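Local coordinates for protein gamma-hexachlorocyclohexane dehydrochlorinase (Novosphingobium barchaimii LL02, PDB 5KVB) that probably catalyses two successive dehydrochlorinations that convert the pollutant gamma-hexachlorocyclohexane (lindane), by way of pentachlorocyclohexene, to a tetrachlorocyclohexadiene, at residues L104-I114 with L146-P154. Residues are numbered along the deposited sequence; the frame is centred on the assembly and turned at random.
Sequences LGNLVEGNQSI and LAGIHFVPP
S113 and F151 meet at the middle of this contact, where F151 N donates to S113 OG at 3.0 Å in a nearly straight bond. That hydroxyl is itself a donor to N106 OD1 (2.8 Å), nearly in line with the amide C=O at 168°, so one OG serves a bond in each direction. With OG beside its own backbone N (chi1 -76°), S113 can reach both partners. The other branch of the N106 amide turns to F151: ND2 reaches F151 O at 3.1 Å, a weak bond by its bent 134° angle, and also bonds D77 on strand 75-89. With an alanine here in place of N106, the S113 hydroxyl would probably lose this acceptor, and D77 and the F151 carbonyl their amide donor. The F151 ring lies beyond the serine: CD2 is 3.5 Å from S113 OG, CE2 is 3.8 Å from L104 CB, and the carbonyl oxygens of G105 and I114 lie at its edge, in plane. Y142 of the second subunit meets this ring with nearly parallel planes. Two waters bridge the segments: one donates to N106 OD1 and bonds H150 ND1, the other links S113 N to I149 O. At the type II turn L146-I149, L146 N donates to S113 O (3.0 Å). The arrangement is a C-terminal segment, irregular after strand 130-145, laid across the end of the antiparallel hairpin of strands 94-107 and 113-127, at a subunit interface of the trimer, on a SnoaL-like domain of the NTF2 fold.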
loop_
_atom_site.group_PDB
_atom_site.type_symbol
_atom_site.label_atom_id
_atom_site.label_comp_id
_atom_site.label_asym_id
_atom_site.label_seq_id
_atom_site.Cartn_x
_atom_site.Cartn_y
_atom_site.Cartn_z
ATOM N N LEU A 104 9.044 -9.342 -1.854
ATOM C CA LEU A 104 10.478 -9.499 -1.601
ATOM C C LEU A 104 10.689 -10.835 -0.921
ATOM O O LEU A 104 9.944 -11.173 -0.004
ATOM C CB LEU A 104 11.012 -8.379 -0.708
ATOM C CG LEU A 104 10.723 -6.953 -1.181
ATOM C CD1 LEU A 104 11.263 -5.942 -0.167
ATOM C CD2 LEU A 104 11.292 -6.705 -2.582
ATOM N N GLY A 105 11.694 -11.597 -1.336
ATOM C CA GLY A 105 11.864 -12.897 -0.723
ATOM C C GLY A 105 13.224 -13.528 -0.875
ATOM O O GLY A 105 14.062 -13.077 -1.654
ATOM N N ASN A 106 13.409 -14.591 -0.103
ATOM C CA ASN A 106 14.639 -15.369 -0.075
ATOM C C ASN A 106 14.360 -16.762 -0.635
ATOM O O ASN A 106 13.751 -17.596 0.042
ATOM C CB ASN A 106 15.181 -15.441 1.354
ATOM C CG ASN A 106 15.629 -14.087 1.880
ATOM O OD1 ASN A 106 16.251 -13.309 1.160
ATOM N ND2 ASN A 106 15.300 -13.795 3.135
ATOM N N LEU A 107 14.780 -16.991 -1.875
ATOM C CA LEU A 107 14.586 -18.260 -2.580
ATOM C C LEU A 107 15.578 -19.319 -2.099
ATOM O O LEU A 107 16.755 -19.016 -1.902
ATOM C CB LEU A 107 14.748 -18.039 -4.088
ATOM C CG LEU A 107 14.239 -19.072 -5.097
ATOM C CD1 LEU A 107 12.716 -19.109 -5.124
ATOM C CD2 LEU A 107 14.794 -18.763 -6.481
ATOM N N VAL A 108 15.119 -20.553 -1.910
ATOM C CA VAL A 108 16.022 -21.635 -1.497
ATOM C C VAL A 108 17.052 -21.962 -2.588
ATOM O O VAL A 108 18.262 -21.988 -2.320
ATOM C CB VAL A 108 15.235 -22.912 -1.132
ATOM C CG1 VAL A 108 16.193 -24.069 -0.865
ATOM C CG2 VAL A 108 14.357 -22.667 0.079
ATOM N N GLU A 109 16.574 -22.184 -3.809
ATOM C CA GLU A 109 17.436 -22.456 -4.962
ATOM C C GLU A 109 18.460 -21.341 -5.194
ATOM O O GLU A 109 18.093 -20.208 -5.504
ATOM C CB GLU A 109 16.584 -22.644 -6.224
ATOM C CG GLU A 109 17.388 -22.934 -7.489
ATOM C CD GLU A 109 18.085 -24.278 -7.440
ATOM O OE1 GLU A 109 17.581 -25.187 -6.745
ATOM O OE2 GLU A 109 19.138 -24.428 -8.097
ATOM N N GLY A 110 19.744 -21.660 -5.047
ATOM C CA GLY A 110 20.797 -20.682 -5.256
ATOM C C GLY A 110 20.974 -19.636 -4.168
ATOM O O GLY A 110 21.807 -18.736 -4.310
ATOM N N ASN A 111 20.200 -19.745 -3.085
ATOM C CA ASN A 111 20.214 -18.763 -1.992
ATOM C C ASN A 111 20.032 -17.324 -2.479
ATOM O O ASN A 111 20.658 -16.402 -1.960
ATOM C CB ASN A 111 21.520 -18.866 -1.185
ATOM C CG ASN A 111 21.491 -18.037 0.095
ATOM O OD1 ASN A 111 20.508 -18.056 0.836
ATOM N ND2 ASN A 111 22.559 -17.281 0.341
ATOM N N GLN A 112 19.152 -17.135 -3.457
ATOM C CA GLN A 112 18.969 -15.844 -4.102
ATOM C C GLN A 112 17.873 -15.012 -3.454
ATOM O O GLN A 112 16.822 -15.540 -3.097
ATOM C CB GLN A 112 18.613 -16.034 -5.576
ATOM C CG GLN A 112 19.598 -16.874 -6.357
ATOM C CD GLN A 112 19.097 -17.189 -7.750
ATOM O OE1 GLN A 112 18.560 -18.271 -8.000
ATOM N NE2 GLN A 112 19.263 -16.249 -8.658
ATOM N N SER A 113 18.105 -13.712 -3.324
ATOM C CA SER A 113 17.001 -12.815 -2.994
ATOM C C SER A 113 16.357 -12.346 -4.293
ATOM O O SER A 113 17.038 -12.111 -5.291
ATOM C CB SER A 113 17.468 -11.625 -2.154
ATOM O OG SER A 113 17.710 -12.006 -0.808
ATOM N N ILE A 114 15.032 -12.216 -4.268
ATOM C CA ILE A 114 14.229 -11.958 -5.464
ATOM C C ILE A 114 13.257 -10.803 -5.224
ATOM O O ILE A 114 12.680 -10.696 -4.136
ATOM C CB ILE A 114 13.393 -13.200 -5.868
ATOM C CG1 ILE A 114 14.268 -14.454 -5.987
ATOM C CG2 ILE A 114 12.604 -12.943 -7.164
ATOM C CD1 ILE A 114 15.212 -14.434 -7.159
ATOM N N LEU A 146 18.320 -10.385 -7.350
ATOM C CA LEU A 146 19.014 -9.176 -6.922
ATOM C C LEU A 146 20.473 -9.470 -6.605
ATOM O O LEU A 146 20.805 -9.807 -5.468
ATOM C CB LEU A 146 18.324 -8.568 -5.703
ATOM C CG LEU A 146 16.843 -8.211 -5.860
ATOM C CD1 LEU A 146 16.249 -7.848 -4.504
ATOM C CD2 LEU A 146 16.640 -7.072 -6.862
ATOM N N ALA A 147 21.334 -9.338 -7.610
ATOM C CA ALA A 147 22.752 -9.651 -7.446
ATOM C C ALA A 147 23.400 -8.825 -6.344
ATOM O O ALA A 147 23.317 -7.598 -6.339
ATOM C CB ALA A 147 23.493 -9.440 -8.758
ATOM N N GLY A 148 24.052 -9.511 -5.412
ATOM C CA GLY A 148 24.809 -8.843 -4.368
ATOM C C GLY A 148 23.977 -8.402 -3.181
ATOM O O GLY A 148 24.502 -7.804 -2.242
ATOM N N ILE A 149 22.682 -8.698 -3.219
ATOM C CA ILE A 149 21.771 -8.312 -2.145
ATOM C C ILE A 149 21.095 -9.534 -1.550
ATOM O O ILE A 149 20.531 -10.352 -2.278
ATOM C CB ILE A 149 20.690 -7.325 -2.647
ATOM C CG1 ILE A 149 21.334 -6.000 -3.054
ATOM C CG2 ILE A 149 19.614 -7.098 -1.576
ATOM C CD1 ILE A 149 20.399 -5.056 -3.767
ATOM N N HIS A 150 21.161 -9.659 -0.229
ATOM C CA HIS A 150 20.483 -10.736 0.474
ATOM C C HIS A 150 19.696 -10.168 1.646
ATOM O O HIS A 150 20.261 -9.510 2.529
ATOM C CB HIS A 150 21.483 -11.791 0.957
ATOM C CG HIS A 150 22.143 -12.538 -0.157
ATOM N ND1 HIS A 150 21.564 -13.631 -0.767
ATOM C CD2 HIS A 150 23.328 -12.338 -0.781
ATOM C CE1 HIS A 150 22.368 -14.074 -1.719
ATOM N NE2 HIS A 150 23.443 -13.307 -1.747
ATOM N N PHE A 151 18.388 -10.423 1.654
ATOM C CA PHE A 151 17.536 -9.916 2.723
ATOM C C PHE A 151 17.812 -10.688 4.004
ATOM O O PHE A 151 17.603 -11.900 4.067
ATOM C CB PHE A 151 16.049 -10.007 2.348
ATOM C CG PHE A 151 15.684 -9.228 1.114
ATOM C CD1 PHE A 151 15.942 -7.862 1.036
ATOM C CD2 PHE A 151 15.086 -9.857 0.032
ATOM C CE1 PHE A 151 15.615 -7.145 -0.103
ATOM C CE2 PHE A 151 14.750 -9.150 -1.108
ATOM C CZ PHE A 151 15.012 -7.790 -1.182
ATOM N N VAL A 152 18.289 -9.978 5.018
ATOM C CA VAL A 152 18.665 -10.582 6.291
ATOM C C VAL A 152 18.016 -9.858 7.482
ATOM O O VAL A 152 17.712 -8.672 7.394
ATOM C CB VAL A 152 20.207 -10.566 6.467
ATOM C CG1 VAL A 152 20.870 -11.502 5.473
ATOM C CG2 VAL A 152 20.745 -9.151 6.300
ATOM N N PRO A 153 17.817 -10.568 8.605
ATOM C CA PRO A 153 17.291 -9.948 9.828
ATOM C C PRO A 153 18.324 -9.042 10.504
ATOM O O PRO A 153 19.504 -9.115 10.154
ATOM C CB PRO A 153 16.952 -11.156 10.706
ATOM C CG PRO A 153 17.890 -12.214 10.252
ATOM C CD PRO A 153 18.050 -12.015 8.775
ATOM N N PRO A 154 17.888 -8.186 11.445
ATOM C CA PRO A 154 18.827 -7.350 12.200
ATOM C C PRO A 154 19.838 -8.196 12.963
ATOM O O PRO A 154 19.448 -9.295 13.353
ATOM C CB PRO A 154 17.923 -6.591 13.176
ATOM C CG PRO A 154 16.594 -6.589 12.541
ATOM C CD PRO A 154 16.487 -7.887 11.792
HETATM O O HOH W 1 18.957 -14.593 0.137
HETATM O O HOH W 2 20.553 -12.394 -4.130
#